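Side-chain contacts in fimbrial subunit type 1 (PDB 3UXF), which serves as the major subunit of the fimbriae that the Gram-positive bacterium Actinomyces oris carries on its surface: residues Y424-N428 and D429-G433; D437-T440 and D441-Y445; V467-E470 and K471-K475. All blocks are in the same frame, centred on the assembly; numbering follows the deposited sequence.

Contact 1: Y424-N428 and D429-G433; sequences YLRAN and DYVNG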
loop_
_atom_site.group_PDB
_atom_site.type_symbol
_atom_site.label_atom_id
_atom_site.label_comp_id
_atom_site.label_asym_id
_atom_site.label_seq_id
_atom_site.Cartn_x
_atom_site.Cartn_y
_atom_site.Cartn_z
ATOM N N TYR A 424 22.334 -2.838 13.289
ATOM C CA TYR A 424 21.386 -1.823 13.723
ATOM C C TYR A 424 20.154 -2.555 14.248
ATOM O O TYR A 424 19.928 -3.709 13.901
ATOM C CB TYR A 424 20.975 -0.947 12.540
ATOM C CG TYR A 424 22.138 -0.358 11.780
ATOM C CD1 TYR A 424 22.654 0.880 12.122
ATOM C CD2 TYR A 424 22.721 -1.040 10.724
ATOM C CE1 TYR A 424 23.714 1.423 11.439
ATOM C CE2 TYR A 424 23.789 -0.504 10.034
ATOM C CZ TYR A 424 24.281 0.730 10.398
ATOM O OH TYR A 424 25.341 1.281 9.723
ATOM N N LEU A 425 19.358 -1.879 15.071
ATOM C CA LEU A 425 18.164 -2.482 15.650
ATOM C C LEU A 425 16.886 -1.781 15.200
ATOM O O LEU A 425 16.829 -0.559 15.151
ATOM C CB LEU A 425 18.246 -2.458 17.178
ATOM C CG LEU A 425 19.126 -3.524 17.829
ATOM C CD1 LEU A 425 19.561 -3.083 19.215
ATOM C CD2 LEU A 425 18.396 -4.849 17.889
ATOM N N ARG A 426 15.868 -2.570 14.879
ATOM C CA ARG A 426 14.583 -2.022 14.463
ATOM C C ARG A 426 13.936 -1.296 15.634
ATOM O O ARG A 426 14.006 -1.755 16.765
ATOM C CB ARG A 426 13.658 -3.136 13.968
ATOM C CG ARG A 426 12.721 -2.723 12.835
ATOM C CD ARG A 426 11.383 -3.445 12.932
ATOM N NE ARG A 426 10.800 -3.252 14.252
ATOM C CZ ARG A 426 10.651 -4.212 15.154
ATOM N NH1 ARG A 426 11.015 -5.456 14.874
ATOM N NH2 ARG A 426 10.134 -3.927 16.339
ATOM N N ALA A 427 13.305 -0.161 15.355
ATOM C CA ALA A 427 12.662 0.622 16.399
ATOM C C ALA A 427 11.641 -0.215 17.159
ATOM O O ALA A 427 10.889 -0.972 16.560
ATOM C CB ALA A 427 11.995 1.847 15.800
ATOM N N ASN A 428 11.620 -0.072 18.480
ATOM C CA ASN A 428 10.654 -0.788 19.302
ATOM C C ASN A 428 9.248 -0.255 19.083
ATOM O O ASN A 428 8.267 -0.966 19.276
ATOM C CB ASN A 428 11.000 -0.667 20.788
ATOM C CG ASN A 428 12.339 -1.284 21.132
ATOM O OD1 ASN A 428 13.344 -0.589 21.223
ATOM N ND2 ASN A 428 12.352 -2.594 21.331
ATOM N N ASP A 429 9.161 1.009 18.690
ATOM C CA ASP A 429 7.868 1.666 18.531
ATOM C C ASP A 429 7.415 1.839 17.084
ATOM O O ASP A 429 6.513 2.615 16.807
ATOM C CB ASP A 429 7.863 3.017 19.248
ATOM C CG ASP A 429 8.844 4.003 18.649
ATOM O OD1 ASP A 429 9.671 3.591 17.812
ATOM O OD2 ASP A 429 8.786 5.190 19.018
ATOM N N TYR A 430 8.039 1.112 16.168
ATOM C CA TYR A 430 7.639 1.146 14.770
ATOM C C TYR A 430 7.915 -0.233 14.205
ATOM O O TYR A 430 9.060 -0.636 14.057
ATOM C CB TYR A 430 8.396 2.221 13.993
ATOM C CG TYR A 430 7.673 2.717 12.757
ATOM C CD1 TYR A 430 7.051 3.955 12.744
ATOM C CD2 TYR A 430 7.620 1.949 11.603
ATOM C CE1 TYR A 430 6.396 4.414 11.620
ATOM C CE2 TYR A 430 6.969 2.400 10.472
ATOM C CZ TYR A 430 6.357 3.634 10.487
ATOM O OH TYR A 430 5.705 4.089 9.366
ATOM N N VAL A 431 6.849 -0.962 13.919
ATOM C CA VAL A 431 6.978 -2.333 13.474
ATOM C C VAL A 431 5.861 -2.691 12.510
ATOM O O VAL A 431 4.762 -2.153 12.591
ATOM C CB VAL A 431 6.948 -3.291 14.679
ATOM C CG1 VAL A 431 5.630 -3.163 15.423
ATOM C CG2 VAL A 431 7.191 -4.720 14.242
ATOM N N ASN A 432 6.157 -3.600 11.594
ATOM C CA ASN A 432 5.178 -4.041 10.616
ATOM C C ASN A 432 4.525 -2.889 9.849
ATOM O O ASN A 432 3.368 -2.979 9.450
ATOM C CB ASN A 432 4.123 -4.938 11.271
ATOM C CG ASN A 432 4.680 -6.296 11.671
ATOM O OD1 ASN A 432 5.757 -6.691 11.232
ATOM N ND2 ASN A 432 3.940 -7.016 12.503
ATOM N N GLY A 433 5.276 -1.810 9.646
ATOM C CA GLY A 433 4.845 -0.749 8.778
ATOM C C GLY A 433 4.013 0.309 9.449
ATOM O O GLY A 433 3.483 1.178 8.744
#

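Contact 2: D437-T440 and D441-Y445; sequences DQLT and DEDYY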
loop_
_atom_site.group_PDB
_atom_site.type_symbol
_atom_site.label_atom_id
_atom_site.label_comp_id
_atom_site.label_asym_id
_atom_site.label_seq_id
_atom_site.Cartn_x
_atom_site.Cartn_y
_atom_site.Cartn_z
ATOM N N ASP A 437 1.522 2.886 18.666
ATOM C CA ASP A 437 1.123 4.085 19.337
ATOM C C ASP A 437 1.306 3.915 20.840
ATOM O O ASP A 437 1.865 4.819 21.504
ATOM C CB ASP A 437 -0.355 4.353 18.954
ATOM C CG ASP A 437 -0.833 5.711 19.394
ATOM O OD1 ASP A 437 -0.828 5.992 20.626
ATOM O OD2 ASP A 437 -1.170 6.505 18.489
ATOM N N GLN A 438 0.863 2.784 21.353
ATOM C CA GLN A 438 1.064 2.500 22.774
ATOM C C GLN A 438 2.162 1.466 22.960
ATOM O O GLN A 438 2.233 0.472 22.224
ATOM C CB GLN A 438 -0.233 2.017 23.430
ATOM C CG GLN A 438 -1.401 3.001 23.259
ATOM C CD GLN A 438 -1.195 4.231 24.112
ATOM O OE1 GLN A 438 -1.314 4.132 25.337
ATOM N NE2 GLN A 438 -0.859 5.343 23.506
ATOM N N LEU A 439 3.005 1.674 23.971
ATOM C CA LEU A 439 4.069 0.743 24.295
ATOM C C LEU A 439 3.842 0.136 25.648
ATOM O O LEU A 439 3.268 0.757 26.548
ATOM C CB LEU A 439 5.376 1.492 24.380
ATOM C CG LEU A 439 6.251 1.712 23.138
ATOM C CD1 LEU A 439 5.748 1.260 21.771
ATOM C CD2 LEU A 439 7.162 2.970 23.161
ATOM N N THR A 440 4.308 -1.094 25.806
ATOM C CA THR A 440 4.203 -1.781 27.069
ATOM C C THR A 440 5.578 -2.239 27.526
ATOM O O THR A 440 6.578 -2.042 26.828
ATOM C CB THR A 440 3.357 -3.017 26.950
ATOM O OG1 THR A 440 4.076 -4.048 26.260
ATOM C CG2 THR A 440 2.056 -2.724 26.168
ATOM N N ASP A 441 5.598 -2.879 28.673
ATOM C CA ASP A 441 6.883 -3.377 29.177
ATOM C C ASP A 441 7.422 -4.497 28.289
ATOM O O ASP A 441 8.577 -4.894 28.469
ATOM C CB ASP A 441 6.751 -3.885 30.613
ATOM C CG ASP A 441 6.704 -2.778 31.608
ATOM O OD1 ASP A 441 7.228 -1.672 31.312
ATOM O OD2 ASP A 441 6.127 -3.034 32.689
ATOM N N GLU A 442 6.619 -5.012 27.354
ATOM C CA GLU A 442 7.134 -6.031 26.447
ATOM C C GLU A 442 7.968 -5.414 25.311
ATOM O O GLU A 442 8.702 -6.127 24.614
ATOM C CB GLU A 442 6.023 -6.884 25.867
ATOM C CG GLU A 442 5.359 -7.744 26.937
ATOM C CD GLU A 442 4.329 -8.679 26.367
ATOM O OE1 GLU A 442 3.745 -8.364 25.304
ATOM O OE2 GLU A 442 4.104 -9.735 26.995
ATOM N N ASP A 443 7.882 -4.102 25.140
ATOM C CA ASP A 443 8.474 -3.425 23.961
ATOM C C ASP A 443 9.867 -2.887 24.287
ATOM O O ASP A 443 10.130 -1.692 24.211
ATOM C CB ASP A 443 7.565 -2.297 23.498
ATOM C CG ASP A 443 6.238 -2.812 22.984
ATOM O OD1 ASP A 443 6.219 -3.754 22.166
ATOM O OD2 ASP A 443 5.187 -2.300 23.422
ATOM N N TYR A 444 10.770 -3.804 24.641
ATOM C CA TYR A 444 12.140 -3.448 25.003
ATOM C C TYR A 444 13.163 -4.350 24.325
ATOM O O TYR A 444 12.877 -5.507 23.984
ATOM C CB TYR A 444 12.335 -3.557 26.509
ATOM C CG TYR A 444 11.891 -2.346 27.271
ATOM C CD1 TYR A 444 12.731 -1.265 27.418
ATOM C CD2 TYR A 444 10.647 -2.316 27.897
ATOM C CE1 TYR A 444 12.346 -0.163 28.120
ATOM C CE2 TYR A 444 10.251 -1.193 28.615
ATOM C CZ TYR A 444 11.120 -0.141 28.733
ATOM O OH TYR A 444 10.757 0.986 29.458
ATOM N N TYR A 445 14.366 -3.812 24.176
ATOM C CA TYR A 445 15.547 -4.655 24.042
ATOM C C TYR A 445 16.269 -4.683 25.392
ATOM O O TYR A 445 16.008 -3.836 26.245
ATOM C CB TYR A 445 16.494 -4.032 23.014
ATOM C CG TYR A 445 15.920 -4.045 21.628
ATOM C CD1 TYR A 445 15.556 -5.249 21.026
ATOM C CD2 TYR A 445 15.755 -2.872 20.904
ATOM C CE1 TYR A 445 15.012 -5.269 19.724
ATOM C CE2 TYR A 445 15.215 -2.869 19.598
ATOM C CZ TYR A 445 14.853 -4.085 19.015
ATOM O OH TYR A 445 14.292 -4.102 17.748
HETATM O O HOH W 1 2.761 -5.788 24.662
#

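Contact 3: V467-E470 and K471-K475; sequences VLAE and KAEKK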
loop_
_atom_site.group_PDB
_atom_site.type_symbol
_atom_site.label_atom_id
_atom_site.label_comp_id
_atom_site.label_asym_id
_atom_site.label_seq_id
_atom_site.Cartn_x
_atom_site.Cartn_y
_atom_site.Cartn_z
ATOM N N VAL A 467 15.058 1.555 21.150
ATOM C CA VAL A 467 15.419 2.330 19.978
ATOM C C VAL A 467 14.115 2.899 19.484
ATOM O O VAL A 467 13.190 2.166 19.173
ATOM C CB VAL A 467 16.105 1.427 18.899
ATOM C CG1 VAL A 467 16.285 2.198 17.588
ATOM C CG2 VAL A 467 17.467 0.945 19.413
ATOM N N LEU A 468 14.019 4.232 19.486
ATOM C CA LEU A 468 12.803 4.895 19.046
ATOM C C LEU A 468 12.867 5.377 17.615
ATOM O O LEU A 468 13.907 5.836 17.147
ATOM C CB LEU A 468 12.522 6.078 19.968
ATOM C CG LEU A 468 12.331 5.677 21.442
ATOM C CD1 LEU A 468 12.060 6.950 22.227
ATOM C CD2 LEU A 468 11.205 4.646 21.626
ATOM N N ALA A 469 11.752 5.259 16.914
ATOM C CA ALA A 469 11.648 5.684 15.524
ATOM C C ALA A 469 12.116 7.116 15.344
ATOM O O ALA A 469 12.730 7.445 14.322
ATOM C CB ALA A 469 10.199 5.566 15.057
ATOM N N GLU A 470 11.807 7.977 16.312
ATOM C CA GLU A 470 12.190 9.386 16.166
ATOM C C GLU A 470 13.676 9.570 15.998
ATOM O O GLU A 470 14.096 10.530 15.333
ATOM C CB GLU A 470 11.664 10.219 17.342
ATOM C CG GLU A 470 12.158 9.771 18.696
ATOM C CD GLU A 470 11.202 10.165 19.864
ATOM O OE1 GLU A 470 10.080 9.582 20.015
ATOM O OE2 GLU A 470 11.599 11.058 20.649
ATOM N N LYS A 471 14.477 8.677 16.590
ATOM C CA LYS A 471 15.920 8.727 16.402
ATOM C C LYS A 471 16.292 7.937 15.159
ATOM O O LYS A 471 17.040 8.435 14.313
ATOM C CB LYS A 471 16.680 8.239 17.643
ATOM C CG LYS A 471 16.576 9.235 18.807
ATOM C CD LYS A 471 17.677 9.017 19.819
ATOM C CE LYS A 471 17.611 10.038 20.956
ATOM N NZ LYS A 471 17.694 11.434 20.457
ATOM N N ALA A 472 15.782 6.715 15.032
ATOM C CA ALA A 472 16.217 5.859 13.928
ATOM C C ALA A 472 15.958 6.489 12.570
ATOM O O ALA A 472 16.812 6.441 11.688
ATOM C CB ALA A 472 15.543 4.478 14.012
ATOM N N GLU A 473 14.801 7.113 12.394
ATOM C CA GLU A 473 14.452 7.616 11.065
ATOM C C GLU A 473 15.315 8.814 10.659
ATOM O O GLU A 473 15.429 9.118 9.477
ATOM C CB GLU A 473 12.974 7.991 11.020
ATOM C CG GLU A 473 12.620 9.297 11.750
ATOM C CD GLU A 473 11.132 9.376 12.107
ATOM O OE1 GLU A 473 10.400 8.421 11.749
ATOM O OE2 GLU A 473 10.676 10.385 12.704
ATOM N N LYS A 474 15.922 9.468 11.649
ATOM C CA LYS A 474 16.844 10.583 11.409
ATOM C C LYS A 474 18.299 10.105 11.387
ATOM O O LYS A 474 19.220 10.914 11.293
ATOM C CB LYS A 474 16.690 11.607 12.556
ATOM C CG LYS A 474 15.328 12.292 12.577
ATOM C CD LYS A 474 15.089 13.039 11.282
ATOM C CE LYS A 474 13.696 13.641 11.247
ATOM N NZ LYS A 474 13.531 14.410 12.501
ATOM N N LYS A 475 18.506 8.795 11.509
ATOM C CA LYS A 475 19.847 8.223 11.640
ATOM C C LYS A 475 20.592 8.832 12.813
ATOM O O LYS A 475 21.806 9.059 12.724
ATOM C CB LYS A 475 20.645 8.396 10.351
ATOM C CG LYS A 475 19.969 7.704 9.175
ATOM C CD LYS A 475 20.814 7.805 7.930
ATOM C CE LYS A 475 20.136 7.152 6.750
ATOM N NZ LYS A 475 20.744 7.588 5.478
HETATM O O HOH W 2 12.286 12.165 13.850
#

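Contact 1: Y424-N428 and D429-G433
Arg426 reaches across the open end of a type I beta turn, Ala427 to Tyr430, and meets Tyr430 and Val431 on its far side. The turn joins strand 419-426 to the short strand 430-431 in the prealbumin-like domain.

Hydrogen bonds come first. Arg426 NE donates to Tyr430 O at 3.1 Å, with an N-H...O angle of 147°. The oxygen is tilted about 22° out of the guanidinium plane. Two weak bonds go to the turn's first carbonyl: Ala427 O lies 3.2 Å from Arg426 NE and 3.1 Å from Arg426 NH2. The carbonyl oxygens of Ala427 and Tyr430 are close to each other. NE donates to Tyr430 O and weakly to Ala427 O, which probably offsets some of their repulsion. Arg426 NH1 turns to another part of the chain, with a weak bond to Asp191 O.

One face of the guanidinium is packed against Val431. Val431 CG2 sits over the centre of the group, 3.6 Å from Arg426 CZ. It gets there because it stands anti to the backbone N of Val431, beside the carbonyl carbon. The arginine chain bends at chi2 and chi3 (54°), and that bend carries the guanidinium across the two ends of the turn.

The apolar part is small. Ala427 CB and Tyr430 CB touch at 4.0 Å across the turn, while the Tyr430 ring leads away to a cation-pi contact with Lys352.

Asp429 OD1 is hydrogen-bonded to Ala469 N, and the same oxygen rests 3.5 Å from Ala427 CB.

Contact 2: D437-T440 and D441-Y445
Thr440 and Asp443 bind each other from both ends of a type I beta turn on the surface of the prealbumin-like domain. The turn leads into strand 444-451.

The two backbones are joined by Asp443 N, which donates to Thr440 O at 3.0 Å. This donor stands well above the carbonyl plane, 54° out of it. Thr440 O also receives a weak bond from Arg466 NH2. In return, Thr440 N donates to the side chain of Asp443. The bond from Thr440 N to Asp443 OD2 is 2.8 Å long and nearly straight, 167° at the hydrogen. OD2 is approached on its anti side, somewhat out of the carboxylate plane. The same oxygen forms a salt bridge with Lys436, and Leu439 CB packs 3.9 Å from Asp443 OD2.

The Thr440 hydroxyl serves the middle of the turn. Thr440 OG1 accepts from Glu442 N at 2.9 Å, which makes an ST turn. The first torsion of Thr440 (74°) sets OG1 between the backbone N and the carbonyl carbon, within reach of that N-H. A water lies 2.7 Å from Thr440 OG1. It donates to Glu442 OE1 at 2.8 Å and so links the hydroxyl to the carboxylate.

Asp443 is also the centre of an inverse gamma turn, closed by a weak bond from Tyr444 N to Glu442 O. Glu442 O has a second donor in Arg392 NH2, and Asp443 O accepts from Arg466 NE.

The backbone N-H groups of Thr440, Glu442 and Asp443 thus all have acceptors in the turn. With Lys436 and a backbone N-H both on OD2, the carboxylate of Asp443 is probably held in its charged form.

Contact 3: V467-E470 and K471-K475
The carboxylate of Glu473 lies with one face against Ala469 O, which sits 3.3 Å from Glu473 CD. CG of Glu473 stands between its backbone N and carbonyl carbon (chi1 75°), and this folds the chain back along the preceding turn. The two carboxylate oxygens have separate partners. OE1 forms a salt bridge with Lys352 of strand 344-362. Glu473 OE2 takes a hydrogen bond from a water at 2.7 Å.

That water has three partners. It also donates to Glu470 O at 2.9 Å, and it accepts from Lys474 NZ at the same distance of 2.9 Å. The Lys474 chain bends at chi2 and chi4 to bring its amine there, and its CG packs beside Glu470 O on the way.

The centre of the stretch is the short helix 469-472, with Leu468 at the N-cap position. Leu468 O is gripped twice. Ala472 N donates to Leu468 O at 3.0 Å, in the carbonyl plane and almost straight at 173°. Lys471 N also donates to Leu468 O at 3.0 Å, but from above that plane. Ala469 O makes the next helical bond, from Glu473 N at 2.8 Å. The chain then leaves the helix through a Schellman motif at Lys475, whose phi is positive, and Lys475 N bonds back to Ala472 O.

Among the buried residues, Val467 CG1 meets Ala472 CB at 4.3 Å. Val467 also packs on Val356, and Ala469 on Lys352, both of strand 344-362.

Contact 1 lies between the other two and touches both. The centres of contacts 1 and 3 are about 9 Å apart. Asn428 OD1 is hydrogen-bonded to Val467 N at 2.7 Å, so the turn of contact 1 binds the chain entering the helix of contact 3. Contacts 1 and 2 have centres about 11 Å apart. There the hydroxyl of Tyr445, atom OH, is hydrogen-bonded to Arg426 O at 2.6 Å. Contacts 2 and 3 do not touch, although their nearest atoms are only about 4 Å apart. All three belong to the prealbumin-like domain. The Asp441 side chain of contact 2 is about 14 Å from a bound calcium ion.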